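Local structure of leucyl-trna synthetase (5FOC) at residues Ser5-Leu10 with Gly369-Glu374; Ile11-Ser16 with Leu226-Asn231; Leu124-Lys129 with Asn249-Ile254; Tyr138-Pro143 with Leu241-Ile246; Tyr146-Leu151 with Cys185-Leu190. The protein probably charges tRNA with leucine using ATP, this chain being the editing domain expected to deacylate wrongly charged tRNA. The protein carries 2 engineered substitutions. All blocks are in the same frame, centred on the assembly; numbering follows the deposited sequence.

Interaction 1 (Ser5-Leu10 with Gly369-Glu374). Engineered in segment 5-10: Ser-5 (natural residue Cys).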
# COMPACT_ATOMS: atom_id res chain seq x y z
N SER A 5 16.27 -1.84 14.14
CA SER A 5 15.67 -2.44 12.88
C SER A 5 14.20 -2.88 13.02
O SER A 5 13.88 -3.98 13.46
CB SER A 5 16.50 -3.62 12.36
OG SER A 5 15.88 -4.20 11.22
N GLN A 6 13.30 -2.01 12.58
CA GLN A 6 11.86 -2.22 12.70
C GLN A 6 11.36 -3.26 11.62
O GLN A 6 11.75 -3.16 10.48
CB GLN A 6 11.19 -0.86 12.51
CG GLN A 6 9.69 -0.80 12.66
CD GLN A 6 9.22 -1.30 14.01
OE1 GLN A 6 9.19 -0.54 14.97
NE2 GLN A 6 8.85 -2.58 14.08
N GLU A 7 10.60 -4.27 12.04
CA GLU A 7 10.05 -5.26 11.14
C GLU A 7 8.64 -4.74 10.74
O GLU A 7 7.87 -4.29 11.59
CB GLU A 7 9.96 -6.63 11.78
CG GLU A 7 9.32 -7.67 10.88
CD GLU A 7 9.45 -9.08 11.38
OE1 GLU A 7 10.54 -9.66 11.21
OE2 GLU A 7 8.46 -9.63 11.95
N TYR A 8 8.37 -4.74 9.44
CA TYR A 8 7.06 -4.36 8.88
C TYR A 8 6.46 -5.59 8.27
O TYR A 8 7.18 -6.50 7.83
CB TYR A 8 7.23 -3.28 7.81
CG TYR A 8 7.81 -1.98 8.31
CD1 TYR A 8 9.21 -1.84 8.47
CD2 TYR A 8 7.01 -0.97 8.78
CE1 TYR A 8 9.73 -0.66 8.96
CE2 TYR A 8 7.51 0.22 9.26
CZ TYR A 8 8.90 0.35 9.39
OH TYR A 8 9.36 1.53 9.85
N THR A 9 5.12 -5.60 8.15
CA THR A 9 4.44 -6.62 7.37
C THR A 9 3.96 -5.91 6.11
O THR A 9 3.38 -4.86 6.20
CB THR A 9 3.25 -7.25 8.11
OG1 THR A 9 3.68 -7.79 9.34
CG2 THR A 9 2.66 -8.38 7.27
N LEU A 10 4.44 -6.39 4.99
CA LEU A 10 3.94 -5.92 3.68
C LEU A 10 2.77 -6.80 3.25
O LEU A 10 2.84 -8.02 3.29
CB LEU A 10 5.03 -5.95 2.62
CG LEU A 10 6.37 -5.29 2.97
CD1 LEU A 10 7.28 -5.31 1.76
CD2 LEU A 10 6.17 -3.90 3.53
N GLY A 369 1.50 -11.62 1.72
CA GLY A 369 2.45 -10.59 2.06
C GLY A 369 3.81 -11.14 2.50
O GLY A 369 4.10 -12.31 2.33
N PHE A 370 4.64 -10.23 3.03
CA PHE A 370 6.05 -10.47 3.31
C PHE A 370 6.43 -9.78 4.60
O PHE A 370 5.85 -8.77 4.98
CB PHE A 370 6.94 -9.88 2.23
CG PHE A 370 6.63 -10.35 0.83
CD1 PHE A 370 7.02 -11.62 0.39
CD2 PHE A 370 5.97 -9.52 -0.04
CE1 PHE A 370 6.77 -12.04 -0.91
CE2 PHE A 370 5.71 -9.94 -1.34
CZ PHE A 370 6.09 -11.21 -1.76
N LEU A 371 7.44 -10.35 5.25
CA LEU A 371 8.14 -9.62 6.31
C LEU A 371 9.22 -8.78 5.67
O LEU A 371 9.83 -9.22 4.71
CB LEU A 371 8.72 -10.58 7.34
CG LEU A 371 7.71 -11.47 8.09
CD1 LEU A 371 8.34 -12.34 9.17
CD2 LEU A 371 6.54 -10.67 8.68
N TYR A 372 9.40 -7.56 6.19
CA TYR A 372 10.34 -6.57 5.66
C TYR A 372 10.99 -5.77 6.80
O TYR A 372 10.29 -5.30 7.73
CB TYR A 372 9.57 -5.57 4.79
CG TYR A 372 10.32 -4.35 4.29
CD1 TYR A 372 10.39 -3.19 5.05
CD2 TYR A 372 10.94 -4.35 3.05
CE1 TYR A 372 11.10 -2.07 4.60
CE2 TYR A 372 11.59 -3.22 2.57
CZ TYR A 372 11.71 -2.08 3.38
OH TYR A 372 12.39 -0.95 2.97
N SER A 373 12.32 -5.59 6.68
CA SER A 373 13.16 -4.79 7.58
C SER A 373 14.01 -3.81 6.80
O SER A 373 14.38 -4.08 5.66
CB SER A 373 14.13 -5.69 8.39
OG SER A 373 13.40 -6.55 9.24
N GLU A 374 14.40 -2.70 7.43
CA GLU A 374 15.35 -1.78 6.79
C GLU A 374 16.27 -1.10 7.76
O GLU A 374 15.99 -1.15 8.94
CB GLU A 374 14.62 -0.72 5.98
CG GLU A 374 13.65 0.09 6.82
CD GLU A 374 12.70 0.99 6.00
OE1 GLU A 374 12.80 1.02 4.75
OE2 GLU A 374 11.92 1.74 6.64
OXT GLU A 374 17.26 -0.50 7.36
O HOH W 1 13.91 0.77 10.84
O HOH W 2 13.43 -1.53 9.90
O HOH W 3 11.90 2.14 9.25
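Tyr-8 and Tyr-372 pair across an antiparallel beta ladder in which strand 369-373 joins strand 7-15, adding the two chain ends to one mixed sheet. The tight part runs from Tyr-8 to Leu-10. Tyr-8 N donates almost straight to Tyr-372 O (2.6 Å, 174°), Tyr-372 N returns to Tyr-8 O at 3.0 Å, and Leu-10 N reaches Phe-370 O at 2.8 Å. On the face shared by these four side chains, Tyr-8 CD1 meets the edge of the Tyr-372 ring at CD1, 3.9 Å away. Leu-10 leans across the base of the same tyrosine, its CG 3.7 Å from Tyr-372 CB, while Leu-193 of helix 190-195 backs both. Toward Glu-374 the pairing loosens and solvent enters. Engineered Ser-5 sets OG against Ser-373 CB, and on the other face Glu-7 spends its charge on Lys-360. Asn-188 and Ser-251 hold the Glu-374 carboxylate from outside; Tyr-372 OH donates to OE1 at 2.7 Å from above the carboxylate plane, and a water bridges OE2 to Tyr-8 OH.

Interaction 2 (Ile11-Ser16 with Leu226-Asn231)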
# COMPACT_ATOMS: atom_id res chain seq x y z
N ILE A 11 1.68 -6.14 2.87
CA ILE A 11 0.47 -6.81 2.40
C ILE A 11 0.35 -6.54 0.91
O ILE A 11 0.57 -5.43 0.47
CB ILE A 11 -0.75 -6.29 3.19
CG1 ILE A 11 -0.58 -6.65 4.70
CG2 ILE A 11 -2.06 -6.88 2.66
CD1 ILE A 11 -1.64 -6.09 5.61
N LYS A 12 0.01 -7.62 0.18
CA LYS A 12 -0.24 -7.51 -1.27
C LYS A 12 -1.56 -6.82 -1.51
O LYS A 12 -2.58 -7.33 -1.12
CB LYS A 12 -0.20 -8.86 -1.93
CG LYS A 12 1.20 -9.45 -2.00
CD LYS A 12 1.20 -10.88 -2.42
CE LYS A 12 2.56 -11.52 -2.51
NZ LYS A 12 2.38 -12.94 -2.84
N ILE A 13 -1.49 -5.63 -2.06
CA ILE A 13 -2.68 -4.84 -2.34
C ILE A 13 -2.87 -4.87 -3.87
O ILE A 13 -2.22 -4.17 -4.61
CB ILE A 13 -2.57 -3.39 -1.78
CG1 ILE A 13 -2.49 -3.40 -0.25
CG2 ILE A 13 -3.75 -2.54 -2.19
CD1 ILE A 13 -2.24 -2.04 0.37
N PHE A 14 -3.83 -5.69 -4.30
CA PHE A 14 -4.01 -5.94 -5.72
C PHE A 14 -4.87 -4.82 -6.31
O PHE A 14 -5.75 -4.27 -5.65
CB PHE A 14 -4.79 -7.26 -5.90
CG PHE A 14 -4.04 -8.48 -5.41
CD1 PHE A 14 -3.12 -9.12 -6.22
CD2 PHE A 14 -4.25 -8.97 -4.14
CE1 PHE A 14 -2.40 -10.21 -5.75
CE2 PHE A 14 -3.55 -10.07 -3.66
CZ PHE A 14 -2.62 -10.68 -4.46
N VAL A 15 -4.56 -4.48 -7.56
CA VAL A 15 -5.38 -3.55 -8.34
C VAL A 15 -6.56 -4.29 -9.01
O VAL A 15 -6.36 -5.31 -9.64
CB VAL A 15 -4.51 -2.87 -9.41
CG1 VAL A 15 -5.33 -2.09 -10.45
CG2 VAL A 15 -3.45 -1.97 -8.75
N SER A 16 -7.76 -3.75 -8.78
CA SER A 16 -9.02 -4.29 -9.37
C SER A 16 -9.09 -4.00 -10.87
O SER A 16 -9.25 -4.92 -11.65
CB SER A 16 -10.26 -3.71 -8.64
OG SER A 16 -10.16 -3.79 -7.23
N LEU A 226 -7.93 4.76 -7.92
CA LEU A 226 -7.86 3.37 -8.31
C LEU A 226 -8.45 2.48 -7.25
O LEU A 226 -8.26 2.70 -6.04
CB LEU A 226 -6.44 2.87 -8.55
CG LEU A 226 -5.70 3.14 -9.84
CD1 LEU A 226 -4.34 2.43 -9.80
CD2 LEU A 226 -6.49 2.58 -10.99
N GLU A 227 -9.12 1.44 -7.69
CA GLU A 227 -9.72 0.48 -6.77
C GLU A 227 -8.70 -0.63 -6.52
O GLU A 227 -8.10 -1.18 -7.45
CB GLU A 227 -11.06 -0.05 -7.41
CG GLU A 227 -11.81 -0.95 -6.44
CD GLU A 227 -13.06 -1.61 -7.04
OE1 GLU A 227 -13.05 -1.78 -8.26
OE2 GLU A 227 -13.96 -1.98 -6.29
N THR A 228 -8.47 -0.91 -5.22
CA THR A 228 -7.59 -2.02 -4.81
C THR A 228 -8.31 -3.00 -3.85
O THR A 228 -9.39 -2.69 -3.31
CB THR A 228 -6.27 -1.50 -4.16
OG1 THR A 228 -6.60 -0.88 -2.94
CG2 THR A 228 -5.55 -0.53 -5.11
N TYR A 229 -7.68 -4.15 -3.61
CA TYR A 229 -8.19 -5.07 -2.62
C TYR A 229 -7.03 -5.93 -2.10
O TYR A 229 -5.99 -6.02 -2.76
CB TYR A 229 -9.38 -5.92 -3.18
CG TYR A 229 -8.95 -6.87 -4.23
CD1 TYR A 229 -8.72 -6.44 -5.53
CD2 TYR A 229 -8.68 -8.21 -3.92
CE1 TYR A 229 -8.28 -7.32 -6.51
CE2 TYR A 229 -8.18 -9.08 -4.88
CZ TYR A 229 -8.01 -8.64 -6.19
OH TYR A 229 -7.55 -9.54 -7.15
N THR A 230 -7.27 -6.58 -0.98
CA THR A 230 -6.34 -7.61 -0.47
C THR A 230 -7.11 -8.92 -0.29
O THR A 230 -8.38 -8.91 -0.38
CB THR A 230 -5.75 -7.24 0.91
OG1 THR A 230 -6.72 -7.45 1.93
CG2 THR A 230 -5.19 -5.82 0.93
N ASN A 231 -6.45 -10.03 -0.03
CA ASN A 231 -7.15 -11.28 0.25
C ASN A 231 -7.56 -11.44 1.72
O ASN A 231 -8.05 -12.49 2.13
CB ASN A 231 -6.33 -12.48 -0.23
CG ASN A 231 -6.24 -12.55 -1.74
OD1 ASN A 231 -7.23 -12.28 -2.45
ND2 ASN A 231 -5.11 -12.95 -2.25
O HOH W 4 -3.62 -9.85 -0.14
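Phe-14, Tyr-229 and Ser-16 carry this antiparallel pairing of strands 7-15 and 227-229. Phe-14 and Tyr-229 form a hydrogen-bonded pair: Phe-14 N donates to Tyr-229 O (2.7 Å) and Phe-14 O accepts from Tyr-229 N (2.8 Å). The Tyr-229 CG sits between its backbone N and carbonyl carbon (chi1 68°), which turns the ring back over the partner strand. There one ring face rests on Phe-14 CB, a CH-pi contact 3.8 Å from the centroid, while the two rings are near parallel (26°) but slid apart. Ser-16 closes the end of the ladder through its N, 2.9 Å from Glu-227 O, and sets OG at the edge of the Tyr-229 ring. Beyond the other end, a water links Lys-12 O to Asn-231 N. Behind the ladder packing is tight, with Ile-13 CG2 only 3.4 Å from Thr-228 CB. Strand 120-127 flanks the far side of strand 7-15, strand 238-242 borders strand 227-229, and helix 18-35 places Phe-21 against Val-15 and Leu-226.

Interaction 3 (Leu124-Lys129 with Asn249-Ile254)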
# COMPACT_ATOMS: atom_id res chain seq x y z
N LEU A 124 2.59 -2.57 -2.64
CA LEU A 124 3.08 -3.24 -1.43
C LEU A 124 2.80 -2.33 -0.24
O LEU A 124 3.49 -1.31 -0.06
CB LEU A 124 4.57 -3.53 -1.57
CG LEU A 124 4.99 -4.65 -2.50
CD1 LEU A 124 6.50 -4.70 -2.70
CD2 LEU A 124 4.48 -5.98 -1.98
N GLY A 125 1.73 -2.66 0.52
CA GLY A 125 1.23 -1.87 1.62
C GLY A 125 2.07 -2.26 2.83
O GLY A 125 2.31 -3.42 2.99
N SER A 126 2.37 -1.30 3.67
CA SER A 126 3.22 -1.58 4.86
C SER A 126 2.42 -1.30 6.13
O SER A 126 1.77 -0.24 6.23
CB SER A 126 4.39 -0.64 4.74
OG SER A 126 5.21 -0.93 5.87
N THR A 127 2.49 -2.20 7.12
CA THR A 127 1.78 -2.03 8.37
C THR A 127 2.61 -2.61 9.55
O THR A 127 3.28 -3.65 9.39
CB THR A 127 0.36 -2.67 8.34
OG1 THR A 127 -0.35 -2.36 9.53
CG2 THR A 127 0.40 -4.15 8.17
N LEU A 128 2.46 -1.94 10.69
CA LEU A 128 2.90 -2.51 11.96
C LEU A 128 1.80 -3.18 12.72
O LEU A 128 2.01 -3.75 13.77
CB LEU A 128 3.51 -1.41 12.83
CG LEU A 128 4.75 -0.75 12.21
CD1 LEU A 128 5.11 0.52 12.96
CD2 LEU A 128 5.87 -1.75 12.14
N LYS A 129 0.56 -3.20 12.15
CA LYS A 129 -0.55 -3.79 12.80
C LYS A 129 -1.27 -4.74 11.83
O LYS A 129 -2.44 -4.48 11.44
CB LYS A 129 -1.52 -2.72 13.29
CG LYS A 129 -1.06 -1.54 14.10
CD LYS A 129 -2.33 -0.76 14.50
CE LYS A 129 -2.08 0.67 14.92
NZ LYS A 129 -3.29 1.33 15.49
N ASN A 249 10.99 7.94 3.54
CA ASN A 249 12.10 7.18 4.07
C ASN A 249 11.68 5.99 4.95
O ASN A 249 12.55 5.29 5.45
CB ASN A 249 13.10 8.09 4.79
CG ASN A 249 12.52 8.80 6.00
OD1 ASN A 249 11.32 9.03 6.09
ND2 ASN A 249 13.37 9.20 6.90
N ILE A 250 10.38 5.67 5.02
CA ILE A 250 9.88 4.59 5.85
C ILE A 250 9.25 3.53 4.93
O ILE A 250 8.29 3.85 4.17
CB ILE A 250 8.84 5.11 6.85
CG1 ILE A 250 9.46 6.12 7.84
CG2 ILE A 250 8.14 3.94 7.55
CD1 ILE A 250 10.55 5.52 8.64
N SER A 251 9.79 2.32 4.95
CA SER A 251 9.23 1.17 4.25
C SER A 251 8.90 1.52 2.78
O SER A 251 9.66 2.14 2.07
CB SER A 251 8.05 0.64 5.05
OG SER A 251 7.63 -0.63 4.62
N THR A 252 7.70 1.07 2.33
CA THR A 252 7.34 1.22 0.92
C THR A 252 6.51 2.47 0.55
O THR A 252 6.27 2.68 -0.66
CB THR A 252 6.42 0.03 0.50
OG1 THR A 252 5.28 -0.00 1.36
CG2 THR A 252 7.14 -1.28 0.66
N GLY A 253 6.04 3.21 1.55
CA GLY A 253 5.43 4.50 1.35
C GLY A 253 3.98 4.25 0.87
O GLY A 253 3.39 5.20 0.38
N ILE A 254 3.44 3.08 1.15
CA ILE A 254 1.99 2.77 0.83
C ILE A 254 1.47 2.14 2.12
O ILE A 254 2.09 1.19 2.64
CB ILE A 254 1.90 1.76 -0.30
CG1 ILE A 254 2.53 2.37 -1.54
CG2 ILE A 254 0.39 1.46 -0.56
CD1 ILE A 254 3.07 1.42 -2.59
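Ser-251 and Thr-252 are the central residues of a type II' beta turn, Ile-250 to Gly-253, that docks by its side chains on the end of strand 120-127. Three short hydrogen bonds make the joint. Thr-252 OG1 donates to Leu-124 O at 2.6 Å; with chi1 at 57° this hydroxyl lies between its own backbone N and carbonyl carbon, and the Thr-252 methyl CG2 comes to 4.1 Å from Leu-124 CB. Ser-126 OG and Ser-251 OG meet hydroxyl to hydroxyl at 2.7 Å. Past the turn, Ile-254 O accepts from Ser-126 N at 2.7 Å, while Ile-254 CB rests against Leu-124 O, 3.5 Å away. The turn is pinned from elsewhere as well, Ser-251 N by Glu-374 and Ser-251 O by Asn-188. Beyond the contact, Thr-127 OG1 accepts from Lys-129 N in an ST turn, where the chain leaves the sheet. The strand runs into what is probably the threonine-rich segment that, in related leucyl-tRNA synthetases, lines the pocket of the editing domain.

Interaction 4 (Tyr138-Pro143 with Leu241-Ile246)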
# COMPACT_ATOMS: atom_id res chain seq x y z
N TYR A 138 -9.48 1.62 2.76
CA TYR A 138 -8.82 2.36 1.73
C TYR A 138 -7.34 1.98 1.69
O TYR A 138 -6.89 1.15 2.54
CB TYR A 138 -8.96 3.88 1.91
CG TYR A 138 -10.38 4.31 1.79
CD1 TYR A 138 -10.89 4.51 0.53
CD2 TYR A 138 -11.22 4.44 2.87
CE1 TYR A 138 -12.21 4.88 0.37
CE2 TYR A 138 -12.55 4.84 2.74
CZ TYR A 138 -13.04 5.02 1.44
OH TYR A 138 -14.41 5.37 1.31
N THR A 139 -6.66 2.49 0.69
CA THR A 139 -5.20 2.37 0.58
C THR A 139 -4.65 3.78 0.46
O THR A 139 -5.05 4.56 -0.35
CB THR A 139 -4.84 1.52 -0.67
OG1 THR A 139 -5.32 0.19 -0.50
CG2 THR A 139 -3.34 1.58 -0.96
N PHE A 140 -3.70 4.14 1.32
CA PHE A 140 -3.12 5.46 1.26
C PHE A 140 -1.76 5.49 0.56
O PHE A 140 -0.95 4.53 0.69
CB PHE A 140 -2.87 6.06 2.64
CG PHE A 140 -4.08 6.40 3.45
CD1 PHE A 140 -5.04 7.31 2.99
CD2 PHE A 140 -4.20 5.91 4.76
CE1 PHE A 140 -6.11 7.69 3.83
CE2 PHE A 140 -5.25 6.27 5.57
CZ PHE A 140 -6.23 7.15 5.09
N ILE A 141 -1.56 6.57 -0.18
CA ILE A 141 -0.34 6.84 -0.94
C ILE A 141 0.02 8.31 -0.81
O ILE A 141 -0.85 9.13 -0.53
CB ILE A 141 -0.50 6.42 -2.42
CG1 ILE A 141 0.81 6.22 -3.11
CG2 ILE A 141 -1.36 7.41 -3.19
CD1 ILE A 141 0.72 5.48 -4.45
N ASN A 142 1.31 8.63 -0.90
CA ASN A 142 1.67 10.03 -0.87
C ASN A 142 1.51 10.62 -2.26
O ASN A 142 2.23 10.22 -3.14
CB ASN A 142 3.10 10.22 -0.34
CG ASN A 142 3.46 11.67 -0.11
OD1 ASN A 142 3.07 12.56 -0.84
ND2 ASN A 142 4.24 11.91 0.94
N PRO A 143 0.54 11.55 -2.45
CA PRO A 143 0.23 12.01 -3.82
C PRO A 143 1.35 12.84 -4.47
O PRO A 143 1.45 12.93 -5.69
CB PRO A 143 -1.03 12.86 -3.59
CG PRO A 143 -0.88 13.39 -2.19
CD PRO A 143 -0.26 12.26 -1.44
N LEU A 241 -6.38 6.66 -1.68
CA LEU A 241 -6.58 8.00 -1.22
C LEU A 241 -5.25 8.69 -0.87
O LEU A 241 -4.32 7.98 -0.54
CB LEU A 241 -7.45 8.01 0.02
CG LEU A 241 -8.89 7.49 -0.01
CD1 LEU A 241 -9.52 7.67 1.35
CD2 LEU A 241 -9.67 8.26 -1.05
N PRO A 242 -5.20 10.00 -0.97
CA PRO A 242 -3.94 10.72 -0.69
C PRO A 242 -3.71 11.00 0.79
O PRO A 242 -4.59 11.47 1.48
CB PRO A 242 -4.11 12.01 -1.46
CG PRO A 242 -5.58 12.28 -1.37
CD PRO A 242 -6.23 10.92 -1.50
N MET A 243 -2.47 10.71 1.25
CA MET A 243 -2.06 11.02 2.62
C MET A 243 -0.67 11.64 2.50
O MET A 243 0.30 10.94 2.21
CB MET A 243 -2.08 9.77 3.46
CG MET A 243 -1.57 9.95 4.90
SD MET A 243 -1.49 8.40 5.85
CE MET A 243 -2.87 8.53 6.96
N THR A 244 -0.61 12.97 2.65
CA THR A 244 0.65 13.72 2.45
C THR A 244 1.66 13.53 3.55
O THR A 244 2.80 13.94 3.38
CB THR A 244 0.41 15.23 2.28
OG1 THR A 244 -0.23 15.77 3.46
CG2 THR A 244 -0.43 15.45 1.05
N THR A 245 1.25 12.92 4.67
CA THR A 245 2.14 12.74 5.85
C THR A 245 2.94 11.45 5.74
O THR A 245 3.81 11.21 6.56
CB THR A 245 1.32 12.67 7.14
OG1 THR A 245 0.24 11.73 6.93
CG2 THR A 245 0.76 14.01 7.47
N ILE A 246 2.64 10.60 4.77
CA ILE A 246 3.46 9.40 4.52
C ILE A 246 4.93 9.81 4.29
O ILE A 246 5.23 10.61 3.42
CB ILE A 246 2.93 8.57 3.33
CG1 ILE A 246 1.65 7.91 3.79
CG2 ILE A 246 3.95 7.56 2.85
CD1 ILE A 246 0.89 7.31 2.62
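Phe-140 and Leu-241 sit side by side in a parallel beta bridge between strands 138-141 and 238-242, and the backbone zigzags from one to the other: Leu-241 N to Thr-139 O (2.8 Å), Ile-141 N to Leu-241 O (3.1 Å), Met-243 N to Ile-141 O (2.9 Å). On the face of Phe-140 and Leu-241 the contact is aromatic against aliphatic. Leu-241 CD1 lies over one face of the Tyr-138 ring, 3.7 Å from its centroid and displaced toward the rim, while its CB touches the Phe-140 ring at CD1. Met-243 extends beside Phe-140, the bend at its sulfur (chi3 -106°) laying CE over one ring face, 3.9 Å from the centroid. With SD approaching obliquely, this is a Met-aromatic contact. Helix 263-274 packs on the same side, with Cys-268 against both Phe-140 and Met-243. On the other face Pro-143 crosses Pro-242 at about a right angle, CG to CB 3.6 Å, and Tyr-283 touches both. After the strands end, a type I turn from Met-243 to Ile-246 folds the chain back, and Ile-246 CD1 presses on the backbone carbonyl carbon of Ile-141. Asn-142 then fastens the turn: ND2, its amide nearly coplanar with the acceptor, donates to a lone pair of Ile-246 O at 3.0 Å.

Interaction 5 (Tyr146-Leu151 with Cys185-Leu190)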
# COMPACT_ATOMS: atom_id res chain seq x y z
N TYR A 146 7.03 10.30 -6.04
CA TYR A 146 7.17 9.26 -7.03
C TYR A 146 7.13 7.84 -6.46
O TYR A 146 7.71 7.53 -5.43
CB TYR A 146 8.46 9.44 -7.79
CG TYR A 146 8.43 10.56 -8.78
CD1 TYR A 146 7.67 10.44 -9.94
CD2 TYR A 146 9.19 11.70 -8.63
CE1 TYR A 146 7.63 11.46 -10.86
CE2 TYR A 146 9.18 12.72 -9.56
CZ TYR A 146 8.38 12.57 -10.70
OH TYR A 146 8.38 13.57 -11.62
N TYR A 147 6.44 6.96 -7.17
CA TYR A 147 6.48 5.55 -6.87
C TYR A 147 7.06 4.80 -8.04
O TYR A 147 6.86 5.19 -9.20
CB TYR A 147 5.09 5.02 -6.44
CG TYR A 147 4.69 5.54 -5.09
CD1 TYR A 147 4.16 6.82 -4.95
CD2 TYR A 147 4.95 4.80 -3.93
CE1 TYR A 147 3.83 7.33 -3.71
CE2 TYR A 147 4.58 5.29 -2.70
CZ TYR A 147 4.06 6.55 -2.57
OH TYR A 147 3.75 7.07 -1.33
N TYR A 148 7.72 3.68 -7.76
CA TYR A 148 8.40 2.89 -8.74
C TYR A 148 7.64 1.59 -9.01
O TYR A 148 7.05 1.02 -8.14
CB TYR A 148 9.86 2.58 -8.26
CG TYR A 148 10.71 3.81 -8.31
CD1 TYR A 148 10.53 4.85 -7.39
CD2 TYR A 148 11.71 3.96 -9.27
CE1 TYR A 148 11.32 5.99 -7.42
CE2 TYR A 148 12.54 5.09 -9.28
CZ TYR A 148 12.32 6.11 -8.36
OH TYR A 148 13.11 7.24 -8.37
N LEU A 149 7.68 1.17 -10.28
CA LEU A 149 7.10 -0.11 -10.69
C LEU A 149 8.27 -1.01 -11.06
O LEU A 149 9.10 -0.63 -11.88
CB LEU A 149 6.17 0.06 -11.95
CG LEU A 149 4.81 0.64 -11.62
CD1 LEU A 149 4.82 2.04 -11.06
CD2 LEU A 149 4.05 0.63 -12.93
N THR A 150 8.28 -2.22 -10.48
CA THR A 150 9.33 -3.21 -10.67
C THR A 150 8.77 -4.63 -10.50
O THR A 150 7.82 -4.87 -9.71
CB THR A 150 10.50 -2.99 -9.68
OG1 THR A 150 11.62 -3.70 -10.19
CG2 THR A 150 10.16 -3.46 -8.32
N LEU A 151 9.34 -5.57 -11.24
CA LEU A 151 8.88 -6.94 -11.25
C LEU A 151 9.47 -7.73 -10.09
O LEU A 151 10.65 -7.49 -9.74
CB LEU A 151 9.24 -7.61 -12.59
CG LEU A 151 8.43 -7.22 -13.87
CD1 LEU A 151 9.17 -7.65 -15.11
CD2 LEU A 151 7.09 -7.91 -13.73
N CYS A 185 6.05 0.58 -5.34
CA CYS A 185 6.72 0.86 -4.02
C CYS A 185 7.62 2.07 -4.15
O CYS A 185 7.98 2.50 -5.23
CB CYS A 185 7.51 -0.36 -3.60
SG CYS A 185 8.78 -0.88 -4.77
N SER A 186 8.04 2.58 -2.99
CA SER A 186 8.93 3.70 -2.94
C SER A 186 10.39 3.31 -3.35
O SER A 186 10.81 2.15 -3.29
CB SER A 186 8.97 4.26 -1.50
OG SER A 186 9.45 3.27 -0.60
N GLU A 187 11.13 4.33 -3.78
CA GLU A 187 12.56 4.20 -4.01
C GLU A 187 13.26 3.65 -2.78
O GLU A 187 14.04 2.69 -2.89
CB GLU A 187 13.18 5.56 -4.34
CG GLU A 187 14.62 5.46 -4.81
CD GLU A 187 15.23 6.80 -5.08
OE1 GLU A 187 14.62 7.84 -4.77
OE2 GLU A 187 16.36 6.81 -5.57
N ASN A 188 12.92 4.23 -1.64
CA ASN A 188 13.45 3.78 -0.33
C ASN A 188 13.43 2.27 -0.14
O ASN A 188 14.35 1.69 0.40
CB ASN A 188 12.66 4.41 0.82
CG ASN A 188 13.08 3.90 2.17
OD1 ASN A 188 14.19 4.29 2.66
ND2 ASN A 188 12.30 3.04 2.80
N SER A 189 12.34 1.62 -0.54
CA SER A 189 12.21 0.19 -0.29
C SER A 189 13.03 -0.71 -1.22
O SER A 189 13.20 -1.86 -0.93
CB SER A 189 10.74 -0.22 -0.32
OG SER A 189 10.20 -0.07 -1.62
N LEU A 190 13.52 -0.20 -2.33
CA LEU A 190 13.95 -1.08 -3.43
C LEU A 190 15.06 -2.05 -3.08
O LEU A 190 14.92 -3.26 -3.18
CB LEU A 190 14.29 -0.28 -4.67
CG LEU A 190 13.11 0.37 -5.43
CD1 LEU A 190 13.65 1.30 -6.50
CD2 LEU A 190 12.13 -0.64 -6.05
O HOH W 5 10.01 6.95 -4.05
O HOH W 6 12.05 9.06 -5.63
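Tyr-148 and Cys-185 exchange two backbone bonds as an antiparallel hydrogen-bonded pair, Tyr-148 N to Cys-185 O at 2.8 Å and nearly straight (167°), Cys-185 N to Tyr-148 O at 3.0 Å. This is where strand 181-185 ends beside strand 146-152. Two residues further along, a water takes the place of the next pair, donating to Tyr-146 O (2.7 Å) and accepting from Glu-187 N (2.9 Å). A second water, held by Glu-187 OE1, lies in the plane of the Tyr-148 ring and makes a weak bond to its OH. The Tyr-148 ring and the extended Glu-187 chain run side by side, with CE1 3.6 Å from Glu-187 CB, and their flat ends are turned 33° apart. Leu-190 CD1 approaches the Tyr-148 ring obliquely at CG, and Leu-190 CD2 slides past Thr-150 CG2 at 4.1 Å. Tyr-147 brings a ring edge to Cys-185 and sends its hydroxyl on to Gly-253 O and Asn-142 N. In the 185-190 segment Ser-189 OG donates to Ser-186 O (2.8 Å), bracing the type I turn from Glu-187 to Leu-190. The result is a strand-to-helix connection: the end of a beta strand, a type I turn, and the start of helix 190-195.

In the fold
All five contacts reach one mixed sheet of the editing domain. Interaction 1 joins the chain ends and encloses the others along the sequence; interaction 5 is nested inside interaction 4, and 4 inside 3, while interaction 2 crosses both 3 and 4. Strand 7-15 serves interactions 1 and 2, whose centres are about 19 Å apart, and its neighbour, strand 120-127, carries interaction 3, about 8 Å from interaction 1. Segment 249-254 ties the set together, touching interactions 1, 4 and 5; from interaction 3 the centres of 4 and 5 lie about 11 and 12 Å away. Thr-139 with Thr-228 links interactions 4 and 2. Segments distant in sequence thus close a single compact domain.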